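Local structure of putative cytoplasmic protein (2Q02) at residues Gly89-Ala94 with Asp127-Tyr132; Ile193-Leu198 with Ile241-Pro246. The protein is of unknown function but binds zinc at the centre of a xylose isomerase-like TIM barrel and may act as an isomerase. One frame throughout, in Å; residues are numbered along the deposited sequence.

Contact 1 of 2, residues Gly89-Ala94 with Asp127-Tyr132; sequences GLLRDA and DLFARY. With ZN (zinc ion), chain F.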
loop_
_atom_site.group_PDB
_atom_site.type_symbol
_atom_site.label_atom_id
_atom_site.label_comp_id
_atom_site.label_asym_id
_atom_site.label_seq_id
_atom_site.Cartn_x
_atom_site.Cartn_y
_atom_site.Cartn_z
ATOM N N GLY A 89 10.927 -12.980 -8.535
ATOM C CA GLY A 89 10.768 -12.117 -9.700
ATOM C C GLY A 89 10.469 -10.693 -9.300
ATOM O O GLY A 89 11.006 -9.768 -9.879
ATOM N N LEU A 90 9.625 -10.534 -8.289
ATOM C CA LEU A 90 9.268 -9.220 -7.773
ATOM C C LEU A 90 10.378 -8.576 -6.930
ATOM O O LEU A 90 10.494 -7.339 -6.895
ATOM C CB LEU A 90 7.972 -9.278 -6.967
ATOM C CG LEU A 90 6.688 -9.388 -7.786
ATOM C CD1 LEU A 90 5.506 -9.882 -6.920
ATOM C CD2 LEU A 90 6.340 -8.056 -8.463
ATOM N N LEU A 91 11.179 -9.406 -6.247
ATOM C CA LEU A 91 12.376 -8.932 -5.550
ATOM C C LEU A 91 13.442 -8.414 -6.519
ATOM O O LEU A 91 14.074 -7.394 -6.244
ATOM C CB LEU A 91 12.932 -10.016 -4.633
ATOM C CG LEU A 91 12.097 -10.250 -3.361
ATOM C CD1 LEU A 91 12.482 -11.565 -2.700
ATOM C CD2 LEU A 91 12.235 -9.081 -2.347
ATOM N N ARG A 92 13.625 -9.088 -7.655
ATOM C CA ARG A 92 14.483 -8.555 -8.731
ATOM C C ARG A 92 13.980 -7.212 -9.243
ATOM O O ARG A 92 14.786 -6.302 -9.504
ATOM C CB ARG A 92 14.524 -9.485 -9.952
ATOM C CG ARG A 92 15.344 -10.721 -9.798
ATOM C CD ARG A 92 15.223 -11.614 -11.031
ATOM N NE ARG A 92 14.838 -12.961 -10.609
ATOM C CZ ARG A 92 13.830 -13.680 -11.097
ATOM N NH1 ARG A 92 13.077 -13.229 -12.090
ATOM N NH2 ARG A 92 13.587 -14.882 -10.603
ATOM N N ASP A 93 12.659 -7.131 -9.445
ATOM C CA ASP A 93 12.009 -5.917 -9.940
ATOM C C ASP A 93 12.244 -4.735 -9.006
ATOM O O ASP A 93 12.526 -3.622 -9.449
ATOM C CB ASP A 93 10.492 -6.145 -10.101
ATOM C CG ASP A 93 10.145 -6.939 -11.342
ATOM O OD1 ASP A 93 11.020 -7.068 -12.237
ATOM O OD2 ASP A 93 8.989 -7.428 -11.420
ATOM N N ALA A 94 12.115 -5.003 -7.709
ATOM C CA ALA A 94 12.297 -3.989 -6.670
ATOM C C ALA A 94 13.753 -3.554 -6.605
ATOM O O ALA A 94 14.052 -2.351 -6.608
ATOM C CB ALA A 94 11.803 -4.509 -5.301
ATOM N N ASP A 127 14.303 -13.880 5.491
ATOM C CA ASP A 127 15.593 -14.377 4.998
ATOM C C ASP A 127 15.781 -14.113 3.499
ATOM O O ASP A 127 16.837 -13.653 3.068
ATOM C CB ASP A 127 15.709 -15.873 5.260
ATOM C CG ASP A 127 15.822 -16.181 6.714
ATOM O OD1 ASP A 127 15.954 -15.200 7.472
ATOM O OD2 ASP A 127 15.776 -17.387 7.096
ATOM N N LEU A 128 14.757 -14.413 2.709
ATOM C CA LEU A 128 14.823 -14.225 1.262
ATOM C C LEU A 128 14.961 -12.750 0.838
ATOM O O LEU A 128 15.746 -12.414 -0.053
ATOM C CB LEU A 128 13.567 -14.824 0.605
ATOM C CG LEU A 128 13.530 -14.755 -0.928
ATOM C CD1 LEU A 128 14.626 -15.637 -1.537
ATOM C CD2 LEU A 128 12.176 -15.117 -1.478
ATOM N N PHE A 129 14.165 -11.882 1.472
ATOM C CA PHE A 129 14.204 -10.432 1.221
ATOM C C PHE A 129 15.580 -9.834 1.547
ATOM O O PHE A 129 16.059 -8.962 0.836
ATOM C CB PHE A 129 13.123 -9.705 2.043
ATOM C CG PHE A 129 11.745 -9.662 1.389
ATOM C CD1 PHE A 129 11.149 -10.809 0.878
ATOM C CD2 PHE A 129 11.025 -8.472 1.358
ATOM C CE1 PHE A 129 9.899 -10.761 0.312
ATOM C CE2 PHE A 129 9.760 -8.418 0.800
ATOM C CZ PHE A 129 9.199 -9.545 0.275
ATOM N N ALA A 130 16.200 -10.308 2.628
ATOM C CA ALA A 130 17.521 -9.837 3.068
ATOM C C ALA A 130 18.564 -10.032 1.981
ATOM O O ALA A 130 19.547 -9.265 1.843
ATOM C CB ALA A 130 17.962 -10.591 4.310
ATOM N N ARG A 131 18.338 -11.090 1.220
ATOM C CA ARG A 131 19.191 -11.482 0.116
ATOM C C ARG A 131 19.126 -10.535 -1.084
ATOM O O ARG A 131 19.975 -10.591 -1.989
ATOM C CB ARG A 131 18.738 -12.881 -0.354
ATOM C CG ARG A 131 19.839 -13.791 -0.750
ATOM C CD ARG A 131 19.636 -15.182 -0.183
ATOM N NE ARG A 131 19.983 -15.225 1.224
ATOM C CZ ARG A 131 19.549 -16.147 2.063
ATOM N NH1 ARG A 131 18.773 -17.119 1.643
ATOM N NH2 ARG A 131 19.879 -16.096 3.328
ATOM N N TYR A 132 18.085 -9.710 -1.118
ATOM C CA TYR A 132 17.921 -8.683 -2.146
ATOM C C TYR A 132 18.018 -7.281 -1.534
ATOM O O TYR A 132 17.874 -6.285 -2.242
ATOM C CB TYR A 132 16.569 -8.806 -2.886
ATOM C CG TYR A 132 16.455 -10.022 -3.775
ATOM C CD1 TYR A 132 16.235 -11.289 -3.243
ATOM C CD2 TYR A 132 16.568 -9.909 -5.148
ATOM C CE1 TYR A 132 16.156 -12.407 -4.060
ATOM C CE2 TYR A 132 16.477 -11.018 -5.980
ATOM C CZ TYR A 132 16.278 -12.259 -5.438
ATOM O OH TYR A 132 16.211 -13.347 -6.286
HETATM ZN ZN ZN F . 15.444 -17.875 9.079
#
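The rings of Phe-129 and Tyr-132 each receive Leu-91 on one face. Over the centre of the Phe-129 ring sits CD2 of Leu-91, 3.7 Å from the centroid and 6° off the ring normal, a CH-pi contact made by a branch end. CB of Leu-91 lies 3.6 Å from the centroid of the Tyr-132 ring, a second CH-pi contact, while Leu-128 O lies in plane at that ring's edge. Leu-91 can serve both because its CG stands anti to the carbonyl carbon (chi1 -73°), carrying the branches away from its own helix while CB stays against the face of the tyrosine ring. The other branch, CD1, meets CD2 of Leu-128 at 3.8 Å, so that one side chain fits among three from the facing segment. Beside it the aliphatic part of Arg-92 runs along Tyr-132 in the same direction, CG to CE2 being 4.0 Å. Asp-127 binds a separate zinc ion through OD2 at 2.1 Å. Leu-91 and Phe-129 both rest on Leu-102. Helix 81-97 thus meets the end of helix 115-130 and the turn carrying Tyr-132 over strand 101-104, as successive outer helices do in a TIM barrel, here around a closed eight-stranded parallel sheet.

Contact 2 of 2, residues Ile193-Leu198 with Ile241-Pro246; sequences IGLVHL and IYAFEP. With ZN (zinc ion), chain E.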
loop_
_atom_site.group_PDB
_atom_site.type_symbol
_atom_site.label_atom_id
_atom_site.label_comp_id
_atom_site.label_asym_id
_atom_site.label_seq_id
_atom_site.Cartn_x
_atom_site.Cartn_y
_atom_site.Cartn_z
ATOM N N ILE A 193 4.508 0.324 12.030
ATOM C CA ILE A 193 3.675 0.570 10.859
ATOM C C ILE A 193 4.613 1.218 9.845
ATOM O O ILE A 193 5.107 2.335 10.078
ATOM C CB ILE A 193 2.500 1.538 11.193
ATOM C CG1 ILE A 193 1.449 0.837 12.045
ATOM C CG2 ILE A 193 1.828 2.075 9.918
ATOM C CD1 ILE A 193 0.454 1.802 12.658
ATOM N N GLY A 194 4.856 0.547 8.727
ATOM C CA GLY A 194 5.861 1.021 7.766
ATOM C C GLY A 194 5.337 1.939 6.675
ATOM O O GLY A 194 6.108 2.664 6.037
ATOM N N LEU A 195 4.031 1.872 6.436
ATOM C CA LEU A 195 3.396 2.700 5.425
ATOM C C LEU A 195 1.906 2.738 5.664
ATOM O O LEU A 195 1.357 1.833 6.293
ATOM C CB LEU A 195 3.683 2.118 4.064
ATOM C CG LEU A 195 3.116 2.786 2.830
ATOM C CD1 LEU A 195 3.715 4.127 2.678
ATOM C CD2 LEU A 195 3.423 1.920 1.599
ATOM N N VAL A 196 1.260 3.795 5.180
ATOM C CA VAL A 196 -0.201 3.898 5.244
ATOM C C VAL A 196 -0.759 4.146 3.847
ATOM O O VAL A 196 -0.213 4.964 3.099
ATOM C CB VAL A 196 -0.679 5.009 6.219
ATOM C CG1 VAL A 196 -2.176 5.123 6.208
ATOM C CG2 VAL A 196 -0.172 4.723 7.647
ATOM N N HIS A 197 -1.814 3.396 3.507
ATOM C CA HIS A 197 -2.516 3.508 2.241
ATOM C C HIS A 197 -3.873 4.178 2.497
ATOM O O HIS A 197 -4.674 3.695 3.320
ATOM C CB HIS A 197 -2.757 2.136 1.597
ATOM C CG HIS A 197 -1.606 1.610 0.795
ATOM N ND1 HIS A 197 -1.633 0.374 0.197
ATOM C CD2 HIS A 197 -0.391 2.136 0.508
ATOM C CE1 HIS A 197 -0.493 0.162 -0.435
ATOM N NE2 HIS A 197 0.281 1.216 -0.259
ATOM N N LEU A 198 -4.116 5.287 1.789
ATOM C CA LEU A 198 -5.310 6.088 1.939
ATOM C C LEU A 198 -6.116 5.986 0.646
ATOM O O LEU A 198 -5.566 5.875 -0.471
ATOM C CB LEU A 198 -4.971 7.560 2.214
ATOM C CG LEU A 198 -4.085 7.964 3.404
ATOM C CD1 LEU A 198 -3.771 9.482 3.368
ATOM C CD2 LEU A 198 -4.733 7.580 4.712
ATOM N N ILE A 241 4.991 7.544 5.914
ATOM C CA ILE A 241 4.471 7.981 4.625
ATOM C C ILE A 241 2.966 7.670 4.480
ATOM O O ILE A 241 2.478 6.595 4.885
ATOM C CB ILE A 241 5.268 7.313 3.466
ATOM C CG1 ILE A 241 6.745 7.762 3.517
ATOM C CG2 ILE A 241 4.644 7.635 2.114
ATOM C CD1 ILE A 241 7.690 6.979 2.612
ATOM N N TYR A 242 2.242 8.634 3.919
ATOM C CA TYR A 242 0.879 8.441 3.487
ATOM C C TYR A 242 0.896 8.365 1.962
ATOM O O TYR A 242 1.357 9.288 1.276
ATOM C CB TYR A 242 0.009 9.611 3.952
ATOM C CG TYR A 242 -0.186 9.698 5.459
ATOM C CD1 TYR A 242 -1.034 8.806 6.118
ATOM C CD2 TYR A 242 0.458 10.690 6.223
ATOM C CE1 TYR A 242 -1.226 8.872 7.476
ATOM C CE2 TYR A 242 0.264 10.774 7.607
ATOM C CZ TYR A 242 -0.580 9.847 8.217
ATOM O OH TYR A 242 -0.808 9.886 9.567
ATOM N N ALA A 243 0.383 7.253 1.445
ATOM C CA ALA A 243 0.334 6.967 0.012
ATOM C C ALA A 243 -1.104 6.811 -0.382
ATOM O O ALA A 243 -1.829 6.078 0.272
ATOM C CB ALA A 243 1.090 5.677 -0.312
ATOM N N PHE A 244 -1.497 7.487 -1.464
ATOM C CA PHE A 244 -2.855 7.452 -1.983
ATOM C C PHE A 244 -2.998 6.267 -2.937
ATOM O O PHE A 244 -2.224 6.153 -3.891
ATOM C CB PHE A 244 -3.198 8.780 -2.683
ATOM C CG PHE A 244 -3.376 9.932 -1.727
ATOM C CD1 PHE A 244 -4.507 10.016 -0.924
ATOM C CD2 PHE A 244 -2.403 10.924 -1.612
ATOM C CE1 PHE A 244 -4.669 11.071 -0.023
ATOM C CE2 PHE A 244 -2.569 12.006 -0.724
ATOM C CZ PHE A 244 -3.696 12.072 0.075
ATOM N N GLU A 245 -3.966 5.380 -2.648
ATOM C CA GLU A 245 -4.147 4.116 -3.389
ATOM C C GLU A 245 -5.639 3.845 -3.714
ATOM O O GLU A 245 -6.268 2.969 -3.137
ATOM C CB GLU A 245 -3.509 2.925 -2.632
ATOM C CG GLU A 245 -3.522 1.591 -3.421
ATOM C CD GLU A 245 -3.254 0.353 -2.562
ATOM O OE1 GLU A 245 -3.769 0.268 -1.428
ATOM O OE2 GLU A 245 -2.546 -0.566 -3.021
ATOM N N PRO A 246 -6.209 4.613 -4.638
ATOM C CA PRO A 246 -7.514 4.256 -5.168
ATOM C C PRO A 246 -7.465 3.060 -6.149
ATOM O O PRO A 246 -6.412 2.781 -6.734
ATOM C CB PRO A 246 -7.937 5.534 -5.881
ATOM C CG PRO A 246 -6.685 6.115 -6.338
ATOM C CD PRO A 246 -5.702 5.853 -5.244
HETATM ZN ZN ZN E . -3.284 -0.996 0.225
HETATM O O HOH W 1 6.739 5.449 6.071
#
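His-197 and Glu-245 bring ND1 and OE1 to within 2.7 Å of each other without a hydrogen bond, since both atoms bind the same zinc ion. The metal lies 2.1 Å from His-197 ND1 and equally far from Glu-245 OE1, with ring and carboxylate planes turned 63° apart. Glu-245 reaches it because CG is anti to the backbone N (chi1 -174°) and the chain continues extended, while its CB lies over one face of the imidazole, toward the rim. Glu-139 and Asp-170 complete the protein's share of the site; Glu-37 OE2 is hydrogen-bonded to His-197 NE2, and Arg-39 forms a salt bridge with Glu-245 OE2. Behind the metal, parallel backbone bonding sets the register: Ala-243 N donates to Val-196 O, and Leu-198 N to Ala-243 O, each at 2.9 Å. Glu-245 N to Leu-198 O is shorter, 2.7 Å and almost straight at 174°, tying the backbone of the zinc-binding Glu-245 to strand 193-198. A water links Gly-194 O to Ile-241 N. On the sheet face away from zinc, Leu-198 CD1 approaches Tyr-242 CB at 3.8 Å. Helix 226-235 covers Val-196, Leu-198 and Tyr-242 there, while strands 166-170 and 9-12 flank the pair within the closed barrel.

A single barrel places these contacts in two layers. Contact 1 joins helix 81-97 to the C-terminal part of helix 115-130 and the turn after it, in the outer ring, whereas contact 2 pairs strands 193-198 and 242-244, the seventh and eighth of the closed parallel sheet. Their centres are about 21 Å apart and their nearest atoms about 12 Å, without touching. Along the chain, contact 1 closes before contact 2 opens. They share no helix or strand, but strand 135-138, which follows helix 115-130, leads to Glu-139, a ligand of the zinc bound in contact 2. That strand pair supplies two of the inner site's four residues; the zinc on Asp-127 is separate and peripheral.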